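PDB 4R78: choline kinase from Streptococcus pneumoniae, which probably phosphorylates choline, transferring a phosphate from ATP to its hydroxyl group, and here holds adenosine monophosphate in its nucleotide pocket. Local coordinates for residues A[132-137]-A[251-256]; A[152-157]-A[171-176]; A[177-182]-A[263-268]; A[230-235]-A[290-295]. All blocks are in the same frame, centred on the assembly; numbering follows the deposited sequence.

Interaction 1: A[132-137]-A[251-256]; sequences ILQTIH and DQTPVS
Thr253 points its side chain at the helix of 132-137 and meets it between Gln134 and His137, one turn apart. Its two branches do different work. The methyl CG2 comes to 4.2 Å from His137 CB, touching the root of that side chain and not its ring. The hydroxyl OG1 lies on the Gln134 side, and the two side chains cross there at about a right angle. OG1 takes its place because chi1 of 53° sets it between the backbone N and the carbonyl carbon. Gln134 runs extended beyond CG, yet its NE2 stays 4.0 Å from Thr253 OG1, too far for a hydrogen bond. Both groups bond instead to the carbonyl oxygen of Tyr248, and Thr253 OG1 also meets Ser250 OG. The imidazole of His137 leads away from the loop. Leu133 O, from the preceding turn, lies 3.2 Å above one face of the ring, offset toward its rim, while ND1 bonds to Tyr248 OH and NE2 to Asp226. The polar ends of all three side chains thus find their partners in Tyr248, Ser250 and Asp226, and what passes directly between helix 126-137 and the loop is van der Waals contact alone.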
loop_
_atom_site.group_PDB
_atom_site.type_symbol
_atom_site.label_atom_id
_atom_site.label_comp_id
_atom_site.label_asym_id
_atom_site.label_seq_id
_atom_site.Cartn_x
_atom_site.Cartn_y
_atom_site.Cartn_z
ATOM N N ILE A 132 6.313 2.864 15.006
ATOM C CA ILE A 132 5.981 1.796 14.063
ATOM C C ILE A 132 6.833 1.890 12.797
ATOM O O ILE A 132 7.389 0.891 12.341
ATOM C CB ILE A 132 4.467 1.759 13.716
ATOM C CG1 ILE A 132 3.667 1.168 14.883
ATOM C CG2 ILE A 132 4.213 0.956 12.428
ATOM C CD1 ILE A 132 2.161 1.304 14.736
ATOM N N LEU A 133 6.949 3.093 12.244
ATOM C CA LEU A 133 7.746 3.273 11.034
ATOM C C LEU A 133 9.228 3.033 11.303
ATOM O O LEU A 133 9.931 2.473 10.463
ATOM C CB LEU A 133 7.496 4.637 10.387
ATOM C CG LEU A 133 6.117 4.833 9.738
ATOM C CD1 LEU A 133 6.164 5.988 8.749
ATOM C CD2 LEU A 133 5.606 3.553 9.065
ATOM N N GLN A 134 9.692 3.424 12.490
ATOM C CA GLN A 134 11.062 3.134 12.896
ATOM C C GLN A 134 11.290 1.629 12.941
ATOM O O GLN A 134 12.321 1.139 12.484
ATOM C CB GLN A 134 11.364 3.723 14.266
ATOM C CG GLN A 134 11.522 5.220 14.276
ATOM C CD GLN A 134 11.840 5.744 15.655
ATOM O OE1 GLN A 134 11.266 5.295 16.647
ATOM N NE2 GLN A 134 12.755 6.700 15.729
ATOM N N THR A 135 10.315 0.906 13.485
ATOM C CA THR A 135 10.410 -0.547 13.615
ATOM C C THR A 135 10.633 -1.215 12.259
ATOM O O THR A 135 11.511 -2.074 12.118
ATOM C CB THR A 135 9.165 -1.137 14.314
ATOM O OG1 THR A 135 9.147 -0.722 15.688
ATOM C CG2 THR A 135 9.171 -2.658 14.256
ATOM N N ILE A 136 9.849 -0.820 11.260
ATOM C CA ILE A 136 10.006 -1.432 9.945
ATOM C C ILE A 136 11.312 -1.004 9.276
ATOM O O ILE A 136 12.045 -1.843 8.764
ATOM C CB ILE A 136 8.761 -1.262 9.014
ATOM C CG1 ILE A 136 9.013 -1.883 7.632
ATOM C CG2 ILE A 136 8.358 0.185 8.870
ATOM C CD1 ILE A 136 9.258 -3.386 7.646
ATOM N N HIS A 137 11.626 0.288 9.320
ATOM C CA HIS A 137 12.803 0.779 8.609
ATOM C C HIS A 137 14.139 0.353 9.209
ATOM O O HIS A 137 15.141 0.310 8.496
ATOM C CB HIS A 137 12.743 2.294 8.407
ATOM C CG HIS A 137 11.565 2.734 7.597
ATOM N ND1 HIS A 137 11.043 4.005 7.668
ATOM C CD2 HIS A 137 10.787 2.056 6.718
ATOM C CE1 HIS A 137 10.007 4.100 6.853
ATOM N NE2 HIS A 137 9.832 2.930 6.265
ATOM N N ASP A 251 19.377 8.230 14.437
ATOM C CA ASP A 251 20.596 7.963 13.675
ATOM C C ASP A 251 20.371 6.895 12.595
ATOM O O ASP A 251 20.871 7.022 11.474
ATOM C CB ASP A 251 21.750 7.557 14.585
ATOM C CG ASP A 251 23.088 7.631 13.879
ATOM O OD1 ASP A 251 23.612 6.571 13.485
ATOM O OD2 ASP A 251 23.594 8.753 13.689
ATOM N N GLN A 252 19.596 5.866 12.936
ATOM C CA GLN A 252 19.302 4.773 12.006
ATOM C C GLN A 252 18.146 5.085 11.051
ATOM O O GLN A 252 17.942 4.370 10.066
ATOM C CB GLN A 252 19.027 3.472 12.766
ATOM C CG GLN A 252 20.249 2.911 13.482
ATOM C CD GLN A 252 20.034 1.509 14.020
ATOM O OE1 GLN A 252 19.299 0.705 13.435
ATOM N NE2 GLN A 252 20.682 1.203 15.139
ATOM N N THR A 253 17.403 6.152 11.342
ATOM C CA THR A 253 16.338 6.632 10.454
ATOM C C THR A 253 16.526 8.111 10.093
ATOM O O THR A 253 15.745 8.961 10.526
ATOM C CB THR A 253 14.913 6.396 11.044
ATOM O OG1 THR A 253 14.827 6.940 12.369
ATOM C CG2 THR A 253 14.577 4.913 11.077
ATOM N N PRO A 254 17.567 8.423 9.296
ATOM C CA PRO A 254 17.778 9.814 8.899
ATOM C C PRO A 254 16.660 10.315 7.983
ATOM O O PRO A 254 15.964 9.512 7.352
ATOM C CB PRO A 254 19.106 9.760 8.138
ATOM C CG PRO A 254 19.166 8.372 7.598
ATOM C CD PRO A 254 18.558 7.525 8.673
ATOM N N VAL A 255 16.505 11.633 7.916
ATOM C CA VAL A 255 15.445 12.269 7.136
ATOM C C VAL A 255 16.021 13.144 6.025
ATOM O O VAL A 255 16.983 13.887 6.240
ATOM C CB VAL A 255 14.527 13.120 8.061
ATOM C CG1 VAL A 255 13.604 14.038 7.255
ATOM C CG2 VAL A 255 13.724 12.215 8.994
ATOM N N SER A 256 15.422 13.046 4.840
ATOM C CA SER A 256 15.734 13.920 3.711
ATOM C C SER A 256 14.444 14.541 3.186
ATOM O O SER A 256 13.610 13.845 2.604
ATOM C CB SER A 256 16.427 13.135 2.594
ATOM O OG SER A 256 16.458 13.878 1.381
#

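Interaction 2: A[152-157]-A[171-176]; sequences EIKKYE and SVRNAV
The guanidinium of Arg173 takes the carboxylate of Glu157 at its edge, the two planes only 8° apart, while Lys154 CG approaches the same group obliquely. The grip is side-on and bidentate: Arg173 NE reaches Glu157 OE2 at 2.7 Å, and Arg173 NH2 reaches Glu157 OE1 at 2.9 Å. Both bonds are nearly straight, and both oxygens offer their syn lone pairs, so the carboxylate is held edge to edge with the guanidinium and in its plane. Arg173 gets there with CG anti to the backbone N (chi1 -172°) and a chain fully extended as far as NE. Glu157 stretches out from the other helix to meet it. Its OE2 also bonds to Tyr169 OH, which should further fix the rotation of the carboxylate. Deeper in, Ile153 CD1 touches Val176 CG1 at 3.9 Å. Helix 257-280 packs against this apolar pair, with Ile270 and Leu273 on Ile153 and with Leu266 and Thr269 on Val176. The axes of the two segments stay 12.9 Å apart, a gap that Glu157 and Arg173 span with extended chains. These two consecutive, roughly antiparallel helices, packed against helix 257-280, form part of the helical C-terminal lobe of this protein-kinase-like fold.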
loop_
_atom_site.group_PDB
_atom_site.type_symbol
_atom_site.label_atom_id
_atom_site.label_comp_id
_atom_site.label_asym_id
_atom_site.label_seq_id
_atom_site.Cartn_x
_atom_site.Cartn_y
_atom_site.Cartn_z
ATOM N N GLU A 152 8.404 0.856 -12.319
ATOM C CA GLU A 152 6.998 0.690 -11.955
ATOM C C GLU A 152 6.081 1.464 -12.901
ATOM O O GLU A 152 5.057 0.943 -13.344
ATOM C CB GLU A 152 6.752 1.108 -10.503
ATOM C CG GLU A 152 5.410 0.646 -9.935
ATOM C CD GLU A 152 5.450 -0.754 -9.335
ATOM O OE1 GLU A 152 4.497 -1.104 -8.608
ATOM O OE2 GLU A 152 6.425 -1.498 -9.570
ATOM N N ILE A 153 6.457 2.703 -13.212
ATOM C CA ILE A 153 5.742 3.488 -14.218
ATOM C C ILE A 153 5.617 2.708 -15.531
ATOM O O ILE A 153 4.527 2.605 -16.095
ATOM C CB ILE A 153 6.422 4.864 -14.452
ATOM C CG1 ILE A 153 6.251 5.753 -13.215
ATOM C CG2 ILE A 153 5.854 5.559 -15.699
ATOM C CD1 ILE A 153 7.255 6.892 -13.115
ATOM N N LYS A 154 6.729 2.142 -15.997
ATOM C CA LYS A 154 6.744 1.390 -17.256
ATOM C C LYS A 154 5.857 0.149 -17.218
ATOM O O LYS A 154 5.255 -0.214 -18.226
ATOM C CB LYS A 154 8.175 1.015 -17.654
ATOM C CG LYS A 154 9.052 2.208 -17.988
ATOM C CD LYS A 154 10.429 1.769 -18.444
ATOM C CE LYS A 154 11.317 2.970 -18.723
ATOM N NZ LYS A 154 12.603 2.552 -19.354
ATOM N N LYS A 155 5.775 -0.492 -16.053
ATOM C CA LYS A 155 4.921 -1.669 -15.893
ATOM C C LYS A 155 3.451 -1.329 -16.137
ATOM O O LYS A 155 2.760 -2.038 -16.868
ATOM C CB LYS A 155 5.102 -2.310 -14.515
ATOM C CG LYS A 155 6.438 -3.002 -14.319
ATOM C CD LYS A 155 6.444 -3.797 -13.023
ATOM C CE LYS A 155 7.664 -4.697 -12.928
ATOM N NZ LYS A 155 7.748 -5.364 -11.595
ATOM N N TYR A 156 2.983 -0.238 -15.531
ATOM C CA TYR A 156 1.609 0.222 -15.749
ATOM C C TYR A 156 1.374 0.649 -17.197
ATOM O O TYR A 156 0.325 0.358 -17.769
ATOM C CB TYR A 156 1.228 1.341 -14.771
ATOM C CG TYR A 156 0.970 0.835 -13.373
ATOM C CD1 TYR A 156 -0.187 0.111 -13.077
ATOM C CD2 TYR A 156 1.884 1.059 -12.345
ATOM C CE1 TYR A 156 -0.428 -0.371 -11.794
ATOM C CE2 TYR A 156 1.650 0.587 -11.057
ATOM C CZ TYR A 156 0.492 -0.128 -10.790
ATOM O OH TYR A 156 0.260 -0.607 -9.520
ATOM N N GLU A 157 2.356 1.326 -17.787
ATOM C CA GLU A 157 2.255 1.759 -19.180
ATOM C C GLU A 157 2.076 0.583 -20.134
ATOM O O GLU A 157 1.343 0.682 -21.121
ATOM C CB GLU A 157 3.472 2.593 -19.581
ATOM C CG GLU A 157 3.492 3.975 -18.948
ATOM C CD GLU A 157 4.705 4.784 -19.340
ATOM O OE1 GLU A 157 5.796 4.199 -19.507
ATOM O OE2 GLU A 157 4.569 6.017 -19.466
ATOM N N SER A 171 5.369 15.588 -21.753
ATOM C CA SER A 171 6.103 16.573 -20.955
ATOM C C SER A 171 6.140 16.230 -19.462
ATOM O O SER A 171 7.165 16.403 -18.805
ATOM C CB SER A 171 5.535 17.976 -21.160
ATOM O OG SER A 171 5.832 18.457 -22.461
ATOM N N VAL A 172 5.023 15.748 -18.928
ATOM C CA VAL A 172 4.974 15.358 -17.519
ATOM C C VAL A 172 5.864 14.134 -17.268
ATOM O O VAL A 172 6.676 14.128 -16.340
ATOM C CB VAL A 172 3.514 15.126 -17.045
ATOM C CG1 VAL A 172 3.479 14.547 -15.635
ATOM C CG2 VAL A 172 2.730 16.439 -17.091
ATOM N N ARG A 173 5.720 13.124 -18.126
ATOM C CA ARG A 173 6.502 11.891 -18.044
ATOM C C ARG A 173 8.003 12.183 -18.031
ATOM O O ARG A 173 8.728 11.704 -17.158
ATOM C CB ARG A 173 6.152 10.977 -19.219
ATOM C CG ARG A 173 6.750 9.591 -19.147
ATOM C CD ARG A 173 6.449 8.818 -20.415
ATOM N NE ARG A 173 6.799 7.405 -20.268
ATOM C CZ ARG A 173 7.973 6.879 -20.597
ATOM N NH1 ARG A 173 8.930 7.645 -21.109
ATOM N NH2 ARG A 173 8.189 5.582 -20.413
ATOM N N ASN A 174 8.462 12.983 -18.989
ATOM C CA ASN A 174 9.881 13.311 -19.076
ATOM C C ASN A 174 10.385 14.063 -17.845
ATOM O O ASN A 174 11.501 13.826 -17.377
ATOM C CB ASN A 174 10.194 14.086 -20.359
ATOM C CG ASN A 174 9.959 13.265 -21.620
ATOM O OD1 ASN A 174 9.615 13.810 -22.664
ATOM N ND2 ASN A 174 10.146 11.951 -21.530
ATOM N N ALA A 175 9.562 14.965 -17.317
ATOM C CA ALA A 175 9.911 15.683 -16.092
ATOM C C ALA A 175 10.012 14.728 -14.900
ATOM O O ALA A 175 10.917 14.849 -14.079
ATOM C CB ALA A 175 8.912 16.801 -15.812
ATOM N N VAL A 176 9.084 13.776 -14.818
ATOM C CA VAL A 176 9.120 12.759 -13.764
ATOM C C VAL A 176 10.380 11.891 -13.883
ATOM O O VAL A 176 11.092 11.688 -12.894
ATOM C CB VAL A 176 7.834 11.898 -13.756
ATOM C CG1 VAL A 176 7.978 10.708 -12.803
ATOM C CG2 VAL A 176 6.639 12.747 -13.354
#

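Interaction 3: A[177-182]-A[263-268]; sequences FSLEKR and YKILQD
Ile265 and Leu266, which meet Leu179, sit on a helical turn closed by the 2.9 Å backbone bond from Gln267 N to Tyr263 O; between the two segments themselves no hydrogen bond forms. Leu179 is the one residue of 177-182 that makes the contact, pointing toward the long helix. One of its methyls does all the touching: Leu179 CD1 lies 4.0 Å from Ile265 CG2 and, more loosely, 4.5 Å from Leu266 CD2. Leu179 and Ile265 cross at about a right angle. In Ile265 it is the short branch that meets the leucine, because chi1 of -65° sets CG2 anti to the backbone N and turns the longer CG1 arm beside that nitrogen. Leu266 starts out pointing past the other segment and only its end swings nearer. More apolar groups close in around the trio, with Tyr303 against Leu179, Leu300 against Ile265, and Pro149 and Phe150 against Leu266. Farther along, a salt bridge from Arg182 to Glu258 ties the same two helices together. This aliphatic packing of a short helix on the long helix 257-280, with helix 288-303 also touching both, is part of the apolar packing among the helices of the C-terminal lobe in this kinase-like fold.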
loop_
_atom_site.group_PDB
_atom_site.type_symbol
_atom_site.label_atom_id
_atom_site.label_comp_id
_atom_site.label_asym_id
_atom_site.label_seq_id
_atom_site.Cartn_x
_atom_site.Cartn_y
_atom_site.Cartn_z
ATOM N N PHE A 177 10.667 11.409 -15.091
ATOM C CA PHE A 177 11.849 10.567 -15.315
ATOM C C PHE A 177 13.176 11.299 -15.090
ATOM O O PHE A 177 14.201 10.658 -14.846
ATOM C CB PHE A 177 11.814 9.914 -16.705
ATOM C CG PHE A 177 11.048 8.613 -16.752
ATOM C CD1 PHE A 177 11.696 7.398 -16.549
ATOM C CD2 PHE A 177 9.680 8.604 -17.005
ATOM C CE1 PHE A 177 10.991 6.192 -16.597
ATOM C CE2 PHE A 177 8.965 7.402 -17.052
ATOM C CZ PHE A 177 9.624 6.198 -16.847
ATOM N N SER A 178 13.153 12.632 -15.172
ATOM C CA SER A 178 14.350 13.431 -14.904
ATOM C C SER A 178 14.745 13.374 -13.428
ATOM O O SER A 178 15.887 13.667 -13.071
ATOM C CB SER A 178 14.164 14.888 -15.353
ATOM O OG SER A 178 13.427 15.639 -14.403
ATOM N N LEU A 179 13.800 12.987 -12.573
ATOM C CA LEU A 179 14.054 12.879 -11.138
ATOM C C LEU A 179 14.954 11.702 -10.765
ATOM O O LEU A 179 15.539 11.692 -9.680
ATOM C CB LEU A 179 12.732 12.821 -10.361
ATOM C CG LEU A 179 11.809 14.036 -10.523
ATOM C CD1 LEU A 179 10.450 13.779 -9.884
ATOM C CD2 LEU A 179 12.439 15.313 -9.969
ATOM N N GLU A 180 15.066 10.722 -11.663
ATOM C CA GLU A 180 15.918 9.552 -11.429
ATOM C C GLU A 180 17.378 9.951 -11.203
ATOM O O GLU A 180 18.029 9.439 -10.288
ATOM C CB GLU A 180 15.799 8.539 -12.578
ATOM C CG GLU A 180 16.501 7.206 -12.305
ATOM C CD GLU A 180 16.144 6.105 -13.295
ATOM O OE1 GLU A 180 15.582 6.391 -14.374
ATOM O OE2 GLU A 180 16.440 4.932 -12.988
ATOM N N LYS A 181 17.870 10.875 -12.030
ATOM C CA LYS A 181 19.239 11.385 -11.918
ATOM C C LYS A 181 19.484 12.094 -10.586
ATOM O O LYS A 181 20.544 11.923 -9.977
ATOM C CB LYS A 181 19.565 12.314 -13.100
ATOM C CG LYS A 181 20.915 13.046 -13.025
ATOM C CD LYS A 181 22.098 12.092 -13.110
ATOM C CE LYS A 181 23.418 12.840 -12.977
ATOM N NZ LYS A 181 24.570 11.900 -13.019
ATOM N N ARG A 182 18.511 12.889 -10.139
ATOM C CA ARG A 182 18.628 13.588 -8.866
ATOM C C ARG A 182 18.691 12.589 -7.715
ATOM O O ARG A 182 19.536 12.714 -6.834
ATOM C CB ARG A 182 17.488 14.594 -8.660
ATOM C CG ARG A 182 17.574 15.396 -7.358
ATOM C CD ARG A 182 18.886 16.177 -7.234
ATOM N NE ARG A 182 18.929 16.997 -6.027
ATOM C CZ ARG A 182 20.008 17.636 -5.580
ATOM N NH1 ARG A 182 21.163 17.555 -6.232
ATOM N NH2 ARG A 182 19.934 18.354 -4.468
ATOM N N TYR A 263 9.534 11.734 -3.880
ATOM C CA TYR A 263 8.711 10.530 -3.807
ATOM C C TYR A 263 7.212 10.815 -3.834
ATOM O O TYR A 263 6.453 10.005 -4.356
ATOM C CB TYR A 263 9.109 9.636 -2.625
ATOM C CG TYR A 263 10.454 8.966 -2.825
ATOM C CD1 TYR A 263 10.737 8.280 -4.007
ATOM C CD2 TYR A 263 11.434 9.007 -1.835
ATOM C CE1 TYR A 263 11.967 7.666 -4.209
ATOM C CE2 TYR A 263 12.675 8.391 -2.026
ATOM C CZ TYR A 263 12.927 7.722 -3.213
ATOM O OH TYR A 263 14.142 7.109 -3.417
ATOM N N LYS A 264 6.798 11.976 -3.324
ATOM C CA LYS A 264 5.399 12.407 -3.450
ATOM C C LYS A 264 5.002 12.498 -4.928
ATOM O O LYS A 264 3.936 12.033 -5.315
ATOM C CB LYS A 264 5.166 13.756 -2.755
ATOM C CG LYS A 264 5.116 13.700 -1.231
ATOM C CD LYS A 264 4.854 15.090 -0.675
ATOM C CE LYS A 264 4.724 15.091 0.837
ATOM N NZ LYS A 264 4.716 16.491 1.360
ATOM N N ILE A 265 5.872 13.088 -5.750
ATOM C CA ILE A 265 5.612 13.211 -7.186
ATOM C C ILE A 265 5.551 11.842 -7.861
ATOM O O ILE A 265 4.666 11.582 -8.682
ATOM C CB ILE A 265 6.670 14.106 -7.885
ATOM C CG1 ILE A 265 6.577 15.547 -7.370
ATOM C CG2 ILE A 265 6.491 14.084 -9.408
ATOM C CD1 ILE A 265 7.825 16.371 -7.632
ATOM N N LEU A 266 6.480 10.962 -7.493
ATOM C CA LEU A 266 6.522 9.628 -8.076
ATOM C C LEU A 266 5.284 8.825 -7.701
ATOM O O LEU A 266 4.746 8.097 -8.527
ATOM C CB LEU A 266 7.797 8.887 -7.665
ATOM C CG LEU A 266 9.125 9.427 -8.203
ATOM C CD1 LEU A 266 10.269 8.556 -7.747
ATOM C CD2 LEU A 266 9.109 9.503 -9.713
ATOM N N GLN A 267 4.826 8.982 -6.463
ATOM C CA GLN A 267 3.623 8.299 -5.990
ATOM C C GLN A 267 2.366 8.763 -6.718
ATOM O O GLN A 267 1.573 7.942 -7.170
ATOM C CB GLN A 267 3.473 8.455 -4.475
ATOM C CG GLN A 267 4.396 7.517 -3.720
ATOM C CD GLN A 267 4.706 7.940 -2.300
ATOM O OE1 GLN A 267 5.759 7.583 -1.754
ATOM N NE2 GLN A 267 3.804 8.684 -1.688
ATOM N N ASP A 268 2.189 10.075 -6.849
ATOM C CA ASP A 268 1.038 10.589 -7.578
ATOM C C ASP A 268 1.024 10.104 -9.028
ATOM O O ASP A 268 -0.038 9.761 -9.555
ATOM C CB ASP A 268 0.973 12.113 -7.499
ATOM C CG ASP A 268 0.286 12.599 -6.240
ATOM O OD1 ASP A 268 -0.523 11.846 -5.653
ATOM O OD2 ASP A 268 0.540 13.750 -5.837
#

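Interaction 4: A[230-235]-A[290-295]; sequences LFLESE and VNRYQR
Glu233 and Leu232, neighbours near the end of helix 223-233, both engage the arginines of helix 288-303. Arg292 NH2 donates to Glu233 OE2 at 2.8 Å with an N-H...O angle of 156°. The oxygen is met on its syn side but 29° out of the carboxylate plane; carboxylate and guanidinium stand 87° apart, and a single hydrogen bond carries the salt bridge. Leu232 lies over the other arginine: its CD1 sits 3.5 Å above the centre of the Arg295 guanidinium plane, the two side chains running in opposite directions. Leu232 CD2 approaches Arg292 NH1 obliquely at 3.6 Å. Helix 223-233 closes here in a Schellman motif, with Glu235 as the C-prime residue at positive phi. Water takes up the next shell. One molecule bridges Leu232 O and Arg295 NH1, a second links Glu233 OE2 to Arg292 NH1, and a third joins Glu233 OE1 to Arg295 NH2 while lying over one face of the Arg292 guanidinium. Beyond them, the two carboxylate oxygens of Asp268 form salt bridges with NE of Arg292 and of Arg295, and Tyr288 OH bonds to Arg292 NH2. A bound MES molecule, probably from the crystallisation liquor, lies about 3 Å from the Glu233 side chain.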
loop_
_atom_site.group_PDB
_atom_site.type_symbol
_atom_site.label_atom_id
_atom_site.label_comp_id
_atom_site.label_asym_id
_atom_site.label_seq_id
_atom_site.Cartn_x
_atom_site.Cartn_y
_atom_site.Cartn_z
ATOM N N LEU A 230 2.891 8.347 3.786
ATOM C CA LEU A 230 2.153 8.702 4.997
ATOM C C LEU A 230 1.668 10.153 4.923
ATOM O O LEU A 230 0.484 10.438 5.126
ATOM C CB LEU A 230 3.023 8.500 6.241
ATOM C CG LEU A 230 2.335 8.752 7.584
ATOM C CD1 LEU A 230 1.409 7.603 7.957
ATOM C CD2 LEU A 230 3.374 8.976 8.664
ATOM N N PHE A 231 2.588 11.053 4.590
ATOM C CA PHE A 231 2.308 12.484 4.548
ATOM C C PHE A 231 1.294 12.821 3.457
ATOM O O PHE A 231 0.324 13.540 3.703
ATOM C CB PHE A 231 3.598 13.280 4.309
ATOM C CG PHE A 231 4.599 13.212 5.435
ATOM C CD1 PHE A 231 4.298 12.596 6.645
ATOM C CD2 PHE A 231 5.846 13.812 5.283
ATOM C CE1 PHE A 231 5.230 12.558 7.683
ATOM C CE2 PHE A 231 6.780 13.788 6.310
ATOM C CZ PHE A 231 6.478 13.161 7.510
ATOM N N LEU A 232 1.508 12.282 2.257
ATOM C CA LEU A 232 0.663 12.605 1.108
ATOM C C LEU A 232 -0.743 12.027 1.233
ATOM O O LEU A 232 -1.730 12.719 0.965
ATOM C CB LEU A 232 1.317 12.138 -0.199
ATOM C CG LEU A 232 0.706 12.614 -1.521
ATOM C CD1 LEU A 232 0.732 14.132 -1.616
ATOM C CD2 LEU A 232 1.433 11.988 -2.702
ATOM N N GLU A 233 -0.826 10.765 1.647
ATOM C CA GLU A 233 -2.114 10.076 1.717
ATOM C C GLU A 233 -3.033 10.614 2.813
ATOM O O GLU A 233 -4.252 10.476 2.717
ATOM C CB GLU A 233 -1.932 8.556 1.859
ATOM C CG GLU A 233 -1.183 7.887 0.692
ATOM C CD GLU A 233 -2.015 7.712 -0.577
ATOM O OE1 GLU A 233 -3.145 8.239 -0.671
ATOM O OE2 GLU A 233 -1.522 7.026 -1.497
ATOM N N SER A 234 -2.456 11.228 3.844
ATOM C CA SER A 234 -3.251 11.843 4.913
ATOM C C SER A 234 -3.254 13.370 4.853
ATOM O O SER A 234 -3.767 14.028 5.764
ATOM C CB SER A 234 -2.776 11.374 6.288
ATOM O OG SER A 234 -3.150 10.029 6.528
ATOM N N GLU A 235 -2.679 13.922 3.784
ATOM C CA GLU A 235 -2.598 15.374 3.573
ATOM C C GLU A 235 -2.100 16.120 4.815
ATOM O O GLU A 235 -2.758 17.034 5.320
ATOM C CB GLU A 235 -3.944 15.929 3.089
ATOM C CG GLU A 235 -4.401 15.365 1.751
ATOM C CD GLU A 235 -5.556 16.143 1.158
ATOM O OE1 GLU A 235 -5.459 17.385 1.078
ATOM O OE2 GLU A 235 -6.548 15.507 0.760
ATOM N N VAL A 290 -7.214 11.436 -12.034
ATOM C CA VAL A 290 -7.076 12.772 -12.630
ATOM C C VAL A 290 -6.494 13.761 -11.619
ATOM O O VAL A 290 -5.565 14.507 -11.930
ATOM C CB VAL A 290 -8.448 13.282 -13.175
ATOM C CG1 VAL A 290 -8.402 14.765 -13.536
ATOM C CG2 VAL A 290 -8.896 12.448 -14.378
ATOM N N ASN A 291 -7.041 13.741 -10.407
ATOM C CA ASN A 291 -6.609 14.638 -9.342
ATOM C C ASN A 291 -5.214 14.332 -8.805
ATOM O O ASN A 291 -4.443 15.248 -8.509
ATOM C CB ASN A 291 -7.645 14.667 -8.213
ATOM C CG ASN A 291 -8.966 15.285 -8.650
ATOM O OD1 ASN A 291 -9.030 16.024 -9.636
ATOM N ND2 ASN A 291 -10.030 14.985 -7.912
ATOM N N ARG A 292 -4.881 13.048 -8.682
ATOM C CA ARG A 292 -3.526 12.683 -8.274
ATOM C C ARG A 292 -2.514 13.127 -9.325
ATOM O O ARG A 292 -1.459 13.661 -8.992
ATOM C CB ARG A 292 -3.403 11.184 -7.996
ATOM C CG ARG A 292 -4.131 10.734 -6.735
ATOM C CD ARG A 292 -3.567 9.451 -6.169
ATOM N NE ARG A 292 -2.265 9.695 -5.549
ATOM C CZ ARG A 292 -1.745 8.981 -4.554
ATOM N NH1 ARG A 292 -0.556 9.311 -4.070
ATOM N NH2 ARG A 292 -2.396 7.944 -4.040
ATOM N N TYR A 293 -2.851 12.924 -10.595
ATOM C CA TYR A 293 -1.988 13.339 -11.690
ATOM C C TYR A 293 -1.738 14.847 -11.675
ATOM O O TYR A 293 -0.600 15.290 -11.818
ATOM C CB TYR A 293 -2.597 12.899 -13.018
ATOM C CG TYR A 293 -1.775 13.231 -14.238
ATOM C CD1 TYR A 293 -0.756 12.382 -14.666
ATOM C CD2 TYR A 293 -2.042 14.379 -14.987
ATOM C CE1 TYR A 293 -0.002 12.677 -15.799
ATOM C CE2 TYR A 293 -1.303 14.682 -16.123
ATOM C CZ TYR A 293 -0.287 13.827 -16.524
ATOM O OH TYR A 293 0.442 14.108 -17.651
ATOM N N GLN A 294 -2.799 15.628 -11.483
ATOM C CA GLN A 294 -2.678 17.082 -11.384
ATOM C C GLN A 294 -1.786 17.495 -10.205
ATOM O O GLN A 294 -1.041 18.476 -10.292
ATOM C CB GLN A 294 -4.063 17.740 -11.312
ATOM C CG GLN A 294 -4.057 19.275 -11.162
ATOM C CD GLN A 294 -3.129 19.991 -12.149
ATOM O OE1 GLN A 294 -3.001 19.597 -13.311
ATOM N NE2 GLN A 294 -2.477 21.044 -11.681
ATOM N N ARG A 295 -1.848 16.740 -9.113
ATOM C CA ARG A 295 -0.992 17.006 -7.963
ATOM C C ARG A 295 0.484 16.708 -8.266
ATOM O O ARG A 295 1.372 17.378 -7.733
ATOM C CB ARG A 295 -1.485 16.256 -6.723
ATOM C CG ARG A 295 -0.890 16.755 -5.405
ATOM C CD ARG A 295 -1.642 16.195 -4.203
ATOM N NE ARG A 295 -1.642 14.730 -4.195
ATOM C CZ ARG A 295 -2.389 13.970 -3.397
ATOM N NH1 ARG A 295 -3.216 14.517 -2.516
ATOM N NH2 ARG A 295 -2.305 12.649 -3.483
HETATM O O HOH W 1 -4.197 12.600 -0.424
HETATM O O HOH W 2 1.083 8.231 -2.013
HETATM O O HOH W 3 -3.931 10.517 -2.283
HETATM O O HOH W 4 -3.545 17.310 -1.617
#

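Interactions 2 and 3 form one continuous patch, their centres 9 Å apart: Val176 CG1 of the first packs at 3.5 Å on Leu266 CD2 of the second. Asp268 is the joint between 263-268 and 290-295, its OD1 2.8 Å from Arg292 NE and its OD2 2.9 Å from Arg295 NE. Interactions 2 and 4 also touch, Val172 CB lying 3.3 Å from Tyr293 OH. At the other end, Leu133 CD1 of segment 132-137 meets Leu230 CD2 of segment 230-235 at 4.1 Å, although the centres of interactions 1 and 4 are 22 Å apart. The Glu233 side chain of interaction 4 stays about 10 Å from the bound adenosine monophosphate, near the nucleotide but not touching it.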